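PDB 4FZR: SsfS6 from Streptomyces sp. SF2575, which belongs to the GT-B structural clan, joining two Rossmann-like domains in one chain, as in the related erythromycin biosynthesis protein CIII-like family. Local coordinates for residues R17-A22 and L47-E52; P34-L39 and A61-A66; S219-E224 and S295-A300; R225-L230 and G264-V269. All blocks are in the same frame, centred on the assembly; numbering follows the deposited sequence.

Contact 1 of 4, residues R17-A22 and L47-E52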
loop_
_atom_site.group_PDB
_atom_site.type_symbol
_atom_site.label_atom_id
_atom_site.label_comp_id
_atom_site.label_asym_id
_atom_site.label_seq_id
_atom_site.Cartn_x
_atom_site.Cartn_y
_atom_site.Cartn_z
ATOM N N ARG A 17 8.683 4.333 15.119
ATOM C CA ARG A 17 7.508 5.136 14.809
ATOM C C ARG A 17 7.945 6.252 13.866
ATOM O O ARG A 17 8.662 7.165 14.272
ATOM C CB ARG A 17 6.920 5.712 16.096
ATOM C CG ARG A 17 5.410 5.638 16.220
ATOM C CD ARG A 17 5.017 5.790 17.680
ATOM N NE ARG A 17 3.573 5.820 17.891
ATOM C CZ ARG A 17 2.828 4.762 18.204
ATOM N NH1 ARG A 17 3.376 3.560 18.347
ATOM N NH2 ARG A 17 1.521 4.907 18.379
ATOM N N ILE A 18 7.528 6.170 12.604
ATOM C CA ILE A 18 7.960 7.145 11.602
ATOM C C ILE A 18 6.802 8.002 11.108
ATOM O O ILE A 18 5.818 7.496 10.566
ATOM C CB ILE A 18 8.647 6.477 10.379
ATOM C CG1 ILE A 18 9.743 5.514 10.839
ATOM C CG2 ILE A 18 9.228 7.535 9.438
ATOM C CD1 ILE A 18 9.264 4.091 11.005
ATOM N N LEU A 19 6.930 9.307 11.320
ATOM C CA LEU A 19 5.996 10.272 10.767
ATOM C C LEU A 19 6.475 10.715 9.379
ATOM O O LEU A 19 7.530 11.335 9.244
ATOM C CB LEU A 19 5.868 11.475 11.705
ATOM C CG LEU A 19 4.916 12.592 11.263
ATOM C CD1 LEU A 19 3.518 12.060 10.991
ATOM C CD2 LEU A 19 4.868 13.701 12.303
ATOM N N VAL A 20 5.706 10.375 8.350
ATOM C CA VAL A 20 6.011 10.800 6.988
ATOM C C VAL A 20 5.314 12.125 6.706
ATOM O O VAL A 20 4.086 12.190 6.666
ATOM C CB VAL A 20 5.556 9.757 5.948
ATOM C CG1 VAL A 20 6.087 10.118 4.562
ATOM C CG2 VAL A 20 6.022 8.368 6.361
ATOM N N ILE A 21 6.097 13.183 6.527
ATOM C CA ILE A 21 5.537 14.512 6.307
ATOM C C ILE A 21 5.602 14.876 4.827
ATOM O O ILE A 21 6.681 15.096 4.278
ATOM C CB ILE A 21 6.246 15.566 7.184
ATOM C CG1 ILE A 21 5.911 15.303 8.658
ATOM C CG2 ILE A 21 5.834 16.976 6.775
ATOM C CD1 ILE A 21 6.559 16.249 9.636
ATOM N N ALA A 22 4.433 14.923 4.193
ATOM C CA ALA A 22 4.336 15.071 2.740
ATOM C C ALA A 22 3.732 16.414 2.323
ATOM O O ALA A 22 3.410 17.252 3.167
ATOM C CB ALA A 22 3.528 13.919 2.152
ATOM N N LEU A 47 2.784 6.919 9.893
ATOM C CA LEU A 47 1.667 7.839 9.752
ATOM C C LEU A 47 2.052 8.926 8.751
ATOM O O LEU A 47 3.026 9.653 8.953
ATOM C CB LEU A 47 1.306 8.459 11.104
ATOM C CG LEU A 47 0.119 9.429 11.122
ATOM C CD1 LEU A 47 -1.148 8.763 10.615
ATOM C CD2 LEU A 47 -0.101 9.971 12.521
ATOM N N VAL A 48 1.298 9.022 7.660
ATOM C CA VAL A 48 1.575 10.027 6.641
ATOM C C VAL A 48 0.765 11.287 6.919
ATOM O O VAL A 48 -0.466 11.250 6.956
ATOM C CB VAL A 48 1.257 9.513 5.228
ATOM C CG1 VAL A 48 1.566 10.589 4.189
ATOM C CG2 VAL A 48 2.044 8.244 4.946
ATOM N N ALA A 49 1.466 12.397 7.125
ATOM C CA ALA A 49 0.820 13.664 7.435
ATOM C C ALA A 49 0.942 14.622 6.252
ATOM O O ALA A 49 2.038 14.855 5.741
ATOM C CB ALA A 49 1.433 14.273 8.689
ATOM N N ALA A 50 -0.190 15.165 5.812
ATOM C CA ALA A 50 -0.215 16.058 4.657
ATOM C C ALA A 50 -1.480 16.913 4.668
ATOM O O ALA A 50 -2.300 16.804 5.579
ATOM C CB ALA A 50 -0.125 15.252 3.364
ATOM N N SER A 51 -1.634 17.766 3.658
ATOM C CA SER A 51 -2.812 18.622 3.557
ATOM C C SER A 51 -4.083 17.783 3.410
ATOM O O SER A 51 -4.052 16.681 2.861
ATOM C CB SER A 51 -2.673 19.591 2.380
ATOM O OG SER A 51 -2.657 18.898 1.144
ATOM N N GLU A 52 -5.197 18.316 3.903
ATOM C CA GLU A 52 -6.471 17.603 3.917
ATOM C C GLU A 52 -6.810 16.981 2.567
ATOM O O GLU A 52 -7.364 15.882 2.502
ATOM C CB GLU A 52 -7.594 18.557 4.325
ATOM C CG GLU A 52 -8.968 17.908 4.372
ATOM C CD GLU A 52 -9.166 17.072 5.620
ATOM O OE1 GLU A 52 -8.889 17.585 6.726
ATOM O OE2 GLU A 52 -9.589 15.902 5.497
#

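Contact 2 of 4, residues P34-L39 and A61-A66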
loop_
_atom_site.group_PDB
_atom_site.type_symbol
_atom_site.label_atom_id
_atom_site.label_comp_id
_atom_site.label_asym_id
_atom_site.label_seq_id
_atom_site.Cartn_x
_atom_site.Cartn_y
_atom_site.Cartn_z
ATOM N N PRO A 34 6.209 4.030 -1.623
ATOM C CA PRO A 34 6.933 2.753 -1.544
ATOM C C PRO A 34 7.906 2.653 -0.363
ATOM O O PRO A 34 8.037 1.576 0.217
ATOM C CB PRO A 34 7.677 2.693 -2.884
ATOM C CG PRO A 34 6.862 3.552 -3.799
ATOM C CD PRO A 34 6.400 4.682 -2.931
ATOM N N LEU A 35 8.571 3.748 -0.008
ATOM C CA LEU A 35 9.454 3.736 1.152
ATOM C C LEU A 35 8.633 3.596 2.432
ATOM O O LEU A 35 9.046 2.918 3.375
ATOM C CB LEU A 35 10.302 5.010 1.204
ATOM C CG LEU A 35 11.329 5.082 2.340
ATOM C CD1 LEU A 35 12.210 3.838 2.380
ATOM C CD2 LEU A 35 12.187 6.333 2.208
ATOM N N SER A 36 7.464 4.234 2.451
ATOM C CA SER A 36 6.564 4.181 3.601
ATOM C C SER A 36 6.068 2.764 3.851
ATOM O O SER A 36 5.969 2.324 4.995
ATOM C CB SER A 36 5.361 5.098 3.380
ATOM O OG SER A 36 5.714 6.459 3.545
ATOM N N TRP A 37 5.740 2.059 2.775
ATOM C CA TRP A 37 5.301 0.674 2.887
ATOM C C TRP A 37 6.468 -0.270 3.188
ATOM O O TRP A 37 6.274 -1.336 3.775
ATOM C CB TRP A 37 4.572 0.229 1.617
ATOM C CG TRP A 37 3.083 0.206 1.783
ATOM C CD1 TRP A 37 2.173 1.024 1.174
ATOM C CD2 TRP A 37 2.329 -0.673 2.629
ATOM N NE1 TRP A 37 0.900 0.702 1.582
ATOM C CE2 TRP A 37 0.968 -0.336 2.475
ATOM C CE3 TRP A 37 2.672 -1.716 3.498
ATOM C CZ2 TRP A 37 -0.050 -1.003 3.157
ATOM C CZ3 TRP A 37 1.659 -2.380 4.174
ATOM C CH2 TRP A 37 0.314 -2.019 4.000
ATOM N N ALA A 38 7.670 0.119 2.774
ATOM C CA ALA A 38 8.866 -0.665 3.059
ATOM C C ALA A 38 9.126 -0.651 4.560
ATOM O O ALA A 38 9.512 -1.662 5.147
ATOM C CB ALA A 38 10.067 -0.104 2.305
ATOM N N LEU A 39 8.907 0.507 5.174
ATOM C CA LEU A 39 9.029 0.643 6.619
ATOM C C LEU A 39 7.981 -0.208 7.322
ATOM O O LEU A 39 8.288 -0.960 8.247
ATOM C CB LEU A 39 8.871 2.109 7.030
ATOM C CG LEU A 39 9.976 3.056 6.555
ATOM C CD1 LEU A 39 9.612 4.513 6.836
ATOM C CD2 LEU A 39 11.309 2.695 7.202
ATOM N N ALA A 61 -3.402 4.607 -1.134
ATOM C CA ALA A 61 -2.156 3.848 -1.214
ATOM C C ALA A 61 -2.067 2.826 -0.080
ATOM O O ALA A 61 -1.063 2.124 0.057
ATOM C CB ALA A 61 -0.960 4.799 -1.161
ATOM N N GLY A 62 -3.115 2.757 0.737
ATOM C CA GLY A 62 -3.193 1.789 1.815
ATOM C C GLY A 62 -2.465 2.239 3.064
ATOM O O GLY A 62 -2.104 1.413 3.899
ATOM N N LEU A 63 -2.261 3.548 3.203
ATOM C CA LEU A 63 -1.490 4.082 4.324
ATOM C C LEU A 63 -2.338 4.938 5.273
ATOM O O LEU A 63 -3.325 5.546 4.861
ATOM C CB LEU A 63 -0.294 4.892 3.807
ATOM C CG LEU A 63 0.777 4.096 3.050
ATOM C CD1 LEU A 63 1.755 5.032 2.362
ATOM C CD2 LEU A 63 1.521 3.148 3.982
ATOM N N PRO A 64 -1.957 4.978 6.561
ATOM C CA PRO A 64 -2.635 5.827 7.549
ATOM C C PRO A 64 -2.423 7.314 7.276
ATOM O O PRO A 64 -1.316 7.704 6.913
ATOM C CB PRO A 64 -1.966 5.432 8.873
ATOM C CG PRO A 64 -1.331 4.110 8.616
ATOM C CD PRO A 64 -0.917 4.139 7.183
ATOM N N PHE A 65 -3.463 8.123 7.468
ATOM C CA PHE A 65 -3.416 9.544 7.128
ATOM C C PHE A 65 -3.841 10.466 8.270
ATOM O O PHE A 65 -4.729 10.135 9.049
ATOM C CB PHE A 65 -4.318 9.823 5.923
ATOM C CG PHE A 65 -4.471 11.286 5.610
ATOM C CD1 PHE A 65 -3.458 11.975 4.959
ATOM C CD2 PHE A 65 -5.618 11.975 5.973
ATOM C CE1 PHE A 65 -3.588 13.322 4.670
ATOM C CE2 PHE A 65 -5.753 13.327 5.685
ATOM C CZ PHE A 65 -4.738 14.000 5.034
ATOM N N ALA A 66 -3.206 11.632 8.341
ATOM C CA ALA A 66 -3.588 12.681 9.284
ATOM C C ALA A 66 -3.347 14.046 8.639
ATOM O O ALA A 66 -2.282 14.280 8.073
ATOM C CB ALA A 66 -2.792 12.559 10.573
#

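Contact 3 of 4, residues S219-E224 and S295-A300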
loop_
_atom_site.group_PDB
_atom_site.type_symbol
_atom_site.label_atom_id
_atom_site.label_comp_id
_atom_site.label_asym_id
_atom_site.label_seq_id
_atom_site.Cartn_x
_atom_site.Cartn_y
_atom_site.Cartn_z
ATOM N N SER A 219 -7.304 -5.138 -20.489
ATOM C CA SER A 219 -7.074 -6.308 -21.323
ATOM C C SER A 219 -5.784 -6.186 -22.125
ATOM O O SER A 219 -4.811 -6.893 -21.869
ATOM C CB SER A 219 -8.253 -6.500 -22.278
ATOM O OG SER A 219 -7.970 -7.490 -23.251
ATOM N N TRP A 220 -5.793 -5.272 -23.091
ATOM C CA TRP A 220 -4.707 -5.125 -24.062
ATOM C C TRP A 220 -3.295 -5.109 -23.475
ATOM O O TRP A 220 -2.335 -5.420 -24.178
ATOM C CB TRP A 220 -4.928 -3.865 -24.908
ATOM C CG TRP A 220 -5.434 -2.684 -24.134
ATOM C CD1 TRP A 220 -6.737 -2.383 -23.858
ATOM C CD2 TRP A 220 -4.649 -1.640 -23.544
ATOM N NE1 TRP A 220 -6.811 -1.221 -23.131
ATOM C CE2 TRP A 220 -5.543 -0.745 -22.925
ATOM C CE3 TRP A 220 -3.277 -1.376 -23.478
ATOM C CZ2 TRP A 220 -5.111 0.394 -22.250
ATOM C CZ3 TRP A 220 -2.850 -0.245 -22.806
ATOM C CH2 TRP A 220 -3.765 0.626 -22.200
ATOM N N VAL A 221 -3.156 -4.753 -22.203
ATOM C CA VAL A 221 -1.834 -4.705 -21.584
ATOM C C VAL A 221 -1.196 -6.090 -21.538
ATOM O O VAL A 221 0.015 -6.230 -21.718
ATOM C CB VAL A 221 -1.884 -4.146 -20.153
ATOM C CG1 VAL A 221 -0.481 -4.071 -19.565
ATOM C CG2 VAL A 221 -2.532 -2.777 -20.146
ATOM N N PHE A 222 -2.015 -7.109 -21.298
ATOM C CA PHE A 222 -1.520 -8.475 -21.190
ATOM C C PHE A 222 -1.497 -9.186 -22.548
ATOM O O PHE A 222 -0.840 -10.215 -22.699
ATOM C CB PHE A 222 -2.374 -9.278 -20.207
ATOM C CG PHE A 222 -2.375 -8.733 -18.805
ATOM C CD1 PHE A 222 -1.212 -8.723 -18.054
ATOM C CD2 PHE A 222 -3.544 -8.254 -18.227
ATOM C CE1 PHE A 222 -1.209 -8.230 -16.759
ATOM C CE2 PHE A 222 -3.545 -7.762 -16.931
ATOM C CZ PHE A 222 -2.376 -7.752 -16.196
ATOM N N GLU A 223 -2.213 -8.643 -23.529
ATOM C CA GLU A 223 -2.244 -9.241 -24.866
ATOM C C GLU A 223 -1.117 -8.689 -25.741
ATOM O O GLU A 223 -0.266 -7.937 -25.267
ATOM C CB GLU A 223 -3.606 -9.022 -25.538
ATOM C CG GLU A 223 -4.410 -10.305 -25.760
ATOM C CD GLU A 223 -3.689 -11.316 -26.641
ATOM O OE1 GLU A 223 -3.351 -10.970 -27.792
ATOM O OE2 GLU A 223 -3.464 -12.457 -26.182
ATOM N N GLU A 224 -1.117 -9.070 -27.016
ATOM C CA GLU A 224 -0.038 -8.709 -27.931
ATOM C C GLU A 224 -0.110 -7.263 -28.411
ATOM O O GLU A 224 -1.164 -6.628 -28.364
ATOM C CB GLU A 224 -0.050 -9.633 -29.150
ATOM C CG GLU A 224 0.284 -11.078 -28.842
ATOM C CD GLU A 224 0.448 -11.907 -30.101
ATOM O OE1 GLU A 224 0.102 -11.405 -31.190
ATOM O OE2 GLU A 224 0.925 -13.057 -30.002
ATOM N N SER A 295 2.138 2.693 -14.123
ATOM C CA SER A 295 3.244 1.762 -13.907
ATOM C C SER A 295 2.958 0.338 -14.389
ATOM O O SER A 295 3.884 -0.452 -14.566
ATOM C CB SER A 295 3.645 1.737 -12.426
ATOM O OG SER A 295 2.521 1.652 -11.560
ATOM N N ALA A 296 1.687 0.014 -14.600
ATOM C CA ALA A 296 1.306 -1.326 -15.046
ATOM C C ALA A 296 1.049 -1.363 -16.551
ATOM O O ALA A 296 1.128 -2.418 -17.181
ATOM C CB ALA A 296 0.079 -1.801 -14.293
ATOM N N ILE A 297 0.732 -0.201 -17.113
ATOM C CA ILE A 297 0.479 -0.064 -18.545
ATOM C C ILE A 297 1.791 0.159 -19.294
ATOM O O ILE A 297 1.876 -0.052 -20.503
ATOM C CB ILE A 297 -0.459 1.131 -18.822
ATOM C CG1 ILE A 297 -0.772 1.248 -20.315
ATOM C CG2 ILE A 297 0.166 2.422 -18.326
ATOM C CD1 ILE A 297 -1.478 2.531 -20.677
HETATM N N MSE A 298 2.816 0.573 -18.557
HETATM C CA MSE A 298 4.088 0.972 -19.150
HETATM C C MSE A 298 4.708 -0.103 -20.046
HETATM O O MSE A 298 5.146 0.196 -21.159
HETATM C CB MSE A 298 5.074 1.371 -18.048
HETATM C CG MSE A 298 6.212 2.248 -18.527
HETATM SE SE MSE A 298 5.578 3.920 -19.303
HETATM C CE MSE A 298 4.791 4.732 -17.711
ATOM N N PRO A 299 4.754 -1.357 -19.568
ATOM C CA PRO A 299 5.367 -2.416 -20.380
ATOM C C PRO A 299 4.720 -2.569 -21.753
ATOM O O PRO A 299 5.354 -3.077 -22.680
ATOM C CB PRO A 299 5.123 -3.680 -19.548
ATOM C CG PRO A 299 4.957 -3.196 -18.149
ATOM C CD PRO A 299 4.285 -1.861 -18.264
ATOM N N ALA A 300 3.474 -2.126 -21.880
ATOM C CA ALA A 300 2.694 -2.371 -23.089
ATOM C C ALA A 300 2.876 -1.312 -24.178
ATOM O O ALA A 300 2.054 -1.225 -25.084
ATOM C CB ALA A 300 1.217 -2.497 -22.732
#

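Contact 4 of 4, residues R225-L230 and G264-V269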
loop_
_atom_site.group_PDB
_atom_site.type_symbol
_atom_site.label_atom_id
_atom_site.label_comp_id
_atom_site.label_asym_id
_atom_site.label_seq_id
_atom_site.Cartn_x
_atom_site.Cartn_y
_atom_site.Cartn_z
ATOM N N ARG A 225 1.029 -6.756 -28.877
ATOM C CA ARG A 225 1.093 -5.448 -29.517
ATOM C C ARG A 225 1.373 -5.645 -31.002
ATOM O O ARG A 225 2.471 -6.048 -31.384
ATOM C CB ARG A 225 2.191 -4.583 -28.889
ATOM C CG ARG A 225 2.370 -4.772 -27.388
ATOM C CD ARG A 225 2.919 -3.512 -26.733
ATOM N NE ARG A 225 4.256 -3.156 -27.214
ATOM C CZ ARG A 225 5.364 -3.153 -26.471
ATOM N NH1 ARG A 225 5.333 -3.482 -25.183
ATOM N NH2 ARG A 225 6.522 -2.810 -27.018
ATOM N N LYS A 226 0.377 -5.367 -31.837
ATOM C CA LYS A 226 0.512 -5.567 -33.278
ATOM C C LYS A 226 1.164 -4.377 -33.987
ATOM O O LYS A 226 1.369 -4.411 -35.201
ATOM C CB LYS A 226 -0.851 -5.872 -33.909
ATOM C CG LYS A 226 -1.124 -7.358 -34.111
ATOM C CD LYS A 226 -2.529 -7.599 -34.643
ATOM C CE LYS A 226 -2.682 -8.994 -35.236
ATOM N NZ LYS A 226 -2.327 -10.074 -34.275
ATOM N N GLN A 227 1.490 -3.331 -33.233
ATOM C CA GLN A 227 2.142 -2.156 -33.801
ATOM C C GLN A 227 2.691 -1.251 -32.699
ATOM O O GLN A 227 2.304 -1.381 -31.537
ATOM C CB GLN A 227 1.162 -1.377 -34.680
ATOM C CG GLN A 227 -0.127 -0.984 -33.982
ATOM C CD GLN A 227 -0.974 -0.051 -34.823
ATOM O OE1 GLN A 227 -0.464 0.647 -35.702
ATOM N NE2 GLN A 227 -2.275 -0.035 -34.561
ATOM N N PRO A 228 3.605 -0.335 -33.063
ATOM C CA PRO A 228 4.176 0.625 -32.109
ATOM C C PRO A 228 3.101 1.336 -31.293
ATOM O O PRO A 228 2.163 1.887 -31.870
ATOM C CB PRO A 228 4.898 1.624 -33.015
ATOM C CG PRO A 228 5.274 0.834 -34.211
ATOM C CD PRO A 228 4.175 -0.171 -34.412
ATOM N N ARG A 229 3.239 1.321 -29.970
ATOM C CA ARG A 229 2.240 1.923 -29.096
ATOM C C ARG A 229 2.790 3.144 -28.371
ATOM O O ARG A 229 3.930 3.145 -27.907
ATOM C CB ARG A 229 1.742 0.900 -28.078
ATOM C CG ARG A 229 0.555 1.385 -27.258
ATOM C CD ARG A 229 -0.182 0.244 -26.593
ATOM N NE ARG A 229 -0.375 -0.888 -27.492
ATOM C CZ ARG A 229 -0.881 -2.060 -27.117
ATOM N NH1 ARG A 229 -1.245 -2.259 -25.854
ATOM N NH2 ARG A 229 -1.023 -3.036 -28.004
ATOM N N LEU A 230 1.968 4.184 -28.277
ATOM C CA LEU A 230 2.378 5.420 -27.626
ATOM C C LEU A 230 1.367 5.838 -26.568
ATOM O O LEU A 230 0.157 5.762 -26.783
ATOM C CB LEU A 230 2.554 6.533 -28.665
ATOM C CG LEU A 230 3.053 7.899 -28.184
ATOM C CD1 LEU A 230 3.774 8.620 -29.323
ATOM C CD2 LEU A 230 1.900 8.750 -27.657
ATOM N N GLY A 264 2.174 6.406 -37.379
ATOM C CA GLY A 264 2.259 4.958 -37.317
ATOM C C GLY A 264 2.129 4.425 -35.904
ATOM O O GLY A 264 2.586 3.323 -35.604
ATOM N N PHE A 265 1.497 5.207 -35.033
ATOM C CA PHE A 265 1.312 4.805 -33.644
ATOM C C PHE A 265 -0.128 4.386 -33.368
ATOM O O PHE A 265 -1.064 4.885 -33.993
ATOM C CB PHE A 265 1.678 5.950 -32.695
ATOM C CG PHE A 265 3.153 6.236 -32.612
ATOM C CD1 PHE A 265 4.037 5.279 -32.141
ATOM C CD2 PHE A 265 3.651 7.473 -32.979
ATOM C CE1 PHE A 265 5.392 5.548 -32.057
ATOM C CE2 PHE A 265 5.002 7.747 -32.894
ATOM C CZ PHE A 265 5.871 6.784 -32.432
ATOM N N GLU A 266 -0.291 3.448 -32.442
ATOM C CA GLU A 266 -1.576 3.232 -31.793
ATOM C C GLU A 266 -1.511 3.923 -30.435
ATOM O O GLU A 266 -0.641 3.620 -29.620
ATOM C CB GLU A 266 -1.869 1.743 -31.623
ATOM C CG GLU A 266 -3.168 1.468 -30.881
ATOM C CD GLU A 266 -3.295 0.029 -30.420
ATOM O OE1 GLU A 266 -2.256 -0.651 -30.273
ATOM O OE2 GLU A 266 -4.440 -0.423 -30.204
ATOM N N VAL A 267 -2.428 4.855 -30.195
ATOM C CA VAL A 267 -2.331 5.734 -29.032
ATOM C C VAL A 267 -3.284 5.360 -27.903
ATOM O O VAL A 267 -4.473 5.155 -28.125
ATOM C CB VAL A 267 -2.601 7.201 -29.433
ATOM C CG1 VAL A 267 -2.736 8.086 -28.198
ATOM C CG2 VAL A 267 -1.494 7.710 -30.341
ATOM N N VAL A 268 -2.751 5.277 -26.689
ATOM C CA VAL A 268 -3.586 5.189 -25.499
ATOM C C VAL A 268 -3.366 6.458 -24.684
ATOM O O VAL A 268 -2.244 6.956 -24.589
ATOM C CB VAL A 268 -3.269 3.938 -24.644
ATOM C CG1 VAL A 268 -3.447 2.669 -25.469
ATOM C CG2 VAL A 268 -1.865 4.013 -24.076
ATOM N N VAL A 269 -4.439 6.994 -24.116
ATOM C CA VAL A 269 -4.353 8.253 -23.391
ATOM C C VAL A 269 -4.716 8.051 -21.922
ATOM O O VAL A 269 -5.891 7.960 -21.567
ATOM C CB VAL A 269 -5.275 9.316 -24.017
ATOM C CG1 VAL A 269 -5.050 10.664 -23.357
ATOM C CG2 VAL A 269 -5.041 9.402 -25.529
#

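Contact 1 of 4, residues R17-A22 and L47-E52
The flat carbonyl group of L47 is met by V20 N at 2.8 Å, the donor tilted 29° from the carbonyl plane, while methyl CD1 of L19 reaches the same oxygen at 3.2 Å. L47 N in turn donates to I18 O. These bonds join two neighbouring parallel strands of the Rossmann-like N-terminal sheet; with the intervening helix 33-41 the strands form a beta-alpha-beta crossover. The axes of strands 17-21 and 47-51 diverge by 24°.

V20 bonds to the neighbouring strand through both its N and its O: its N donates to L47, and its O accepts A49 N at 2.7 Å. One step further, A22 N closes the ladder on A49 O with an almost straight bond.

One sheet face carries L19, I21, L47 and A49. L19 sends CG anti to the backbone N (chi1 180°), beside its own carbonyl carbon, and CD1 then leans across the strand gap to touch A49 CB at 3.8 Å. This face is packed against helix 93-122, whose W122 lies on both L19 and L47. The other face carries V20 and V48, and S36 of helix 33-41 rests on V20. All the touching residues are buried.

Beyond the last bridge the strands still touch through two small methyls, A22 CB and A50 CB, 4.1 Å apart. On the V20 and V48 face, V48 CG2, anti to its carbonyl carbon, packs against V20 CB at 4.0 Å.

Contact 2 of 4, residues P34-L39 and A61-A66
W37 and L63 bury the most surface here, and S36 completes the group. The indole of W37 is met in two ways. In its plane, NE1 donates to A61 O at 2.9 Å, with an N-H...O angle of 156°, and the donor in turn lies in the carbonyl plane of A61. Over one face sits methyl CD2 of L63, 3.6 Å from the centroid of the five-membered ring and 18° off its normal, a CH-pi contact. The in-plane bond and the methyl above together limit how the indole can rotate. G62 O comes obliquely to the six-membered part, 3.3 Å from CZ2.

L63 serves both residues of the helix through its two branches. With CG beside the backbone N (chi1 -65°), CD2 is laid over the indole while CD1 meets S36 CB at 3.7 Å. The W37 and L63 side chains run antiparallel alongside each other. The hydroxyl of S36 is engaged elsewhere, bonded to the carbonyl oxygen of L32, four residues earlier.

The acceptor A61 lies where helix 55-60 ends. G62 follows with positive phi in a Schellman motif, which turns the chain toward strand 65-67.

W37 also stacks on W37 of the second subunit, so the residue joins an internal contact to the dimer interface. Helix 33-41 lies against the parallel N-terminal sheet, S36 touching L128 of strand 126-130 and L63 touching V48 of strand 45-51, while A38 packs on helix 388-395 near the C terminus.

Contact 3 of 4, residues S219-E224 and S295-A300
The bulky indole of W220 meets I297 edge-on: CH2 lies 3.3 Å from I297 CD1, which sits in the plane of the ring. An uncommon first torsion puts it there, CG standing between the backbone N and the carbonyl carbon (chi1 40°). I297 answers with an extended chain, anti at both chi1 and chi2 (-170°), and its CG1 also comes within 3.6 Å of W220 CZ3. The next residue lies over one face of the indole, V221 CG2 standing 3.6 Å from the ring plane and toward its rim.

In this GT-B protein the short, weakly bonded helix 219-222 leads into strand 229-231 of the C-terminal sheet, and the contact lays it against helix 294-297, which precedes strand 303-306 of the same sheet. F292 meets the W220 ring edge-to-face.

V221 divides its two methyls. CG1, anti to the backbone N, turns to the other segment, reaching A296 O at 3.3 Å and A300 CB at 3.9 Å; CG2 is the methyl that backs the indole. A300 directs its CB toward helix 219-222 and also touches V221 CA. No hydrogen bond crosses between the segments. The CB of F222 points away from the other segment, and its ring meets W122 of the second subunit with the planes steeply inclined.

Contact 4 of 4, residues R225-L230 and G264-V269
R229 and E266 both carry CG anti to the backbone N (chi1 -172° and 177°), and their side chains leave adjacent strands alongside each other in a common direction. E266 stays extended; R229 bends at chi3, which brings NE to 3.4 Å from E266 OE1. The salt bridge is long and oblique, guanidinium and carboxylate standing almost perpendicular, and R229 NH2 is nearly as close to the same oxygen. R225 CD lies over the centre of one guanidinium face. E266 is also flanked by Q227, whose amide NE2 touches E266 CB at 3.5 Å.

On the other side of the sheet, L230 CD1 sits over the F265 ring in a CH-pi contact, 3.9 Å from its centroid and 14° off the normal. P228 CB approaches the same ring obliquely, 3.9 Å from CD1. L230 and F265 also touch V303 of strand 303-306 and C362 of helix 358-367.

Three backbone bonds hold the strands together. E266 N donates to P228 O at 3.0 Å, E266 O accepts L230 N, and V268 N reaches L230 O at 2.9 Å. The F265 edge also faces P228 O. On the far side of R229, its backbone N is bonded to D302, whose carboxylate also forms a salt bridge with R225. G264 has positive phi where the chain turns into strand 266-269.

Two parallel strands in register, linked through helix 253-259, make a beta-alpha-beta unit of the Rossmann-like C-terminal domain of a GT-B protein.

How the contacts relate
From the N terminus, contact 1 closes the loop from strand 17-21 to strand 45-51. Contact 2 opens within that loop at helix 33-41 and closes beyond it at 61-66, so the two cross; their centres lie about 9 Å apart, and V48 pairs with P64 and A66, which adds strand 65-67 to the sheet. After a long interval contact 3 opens at 219-224 and closes at 295-300, with contact 4 nested inside. These two touch, joining helix 219-222 and helix 294-297 to the C-terminal sheet. Contacts 1 and 4 lie in different sheets, centres about 39 Å apart. Across the dimer, F222 of contact 3 packs on L47 of contact 1 in the second subunit.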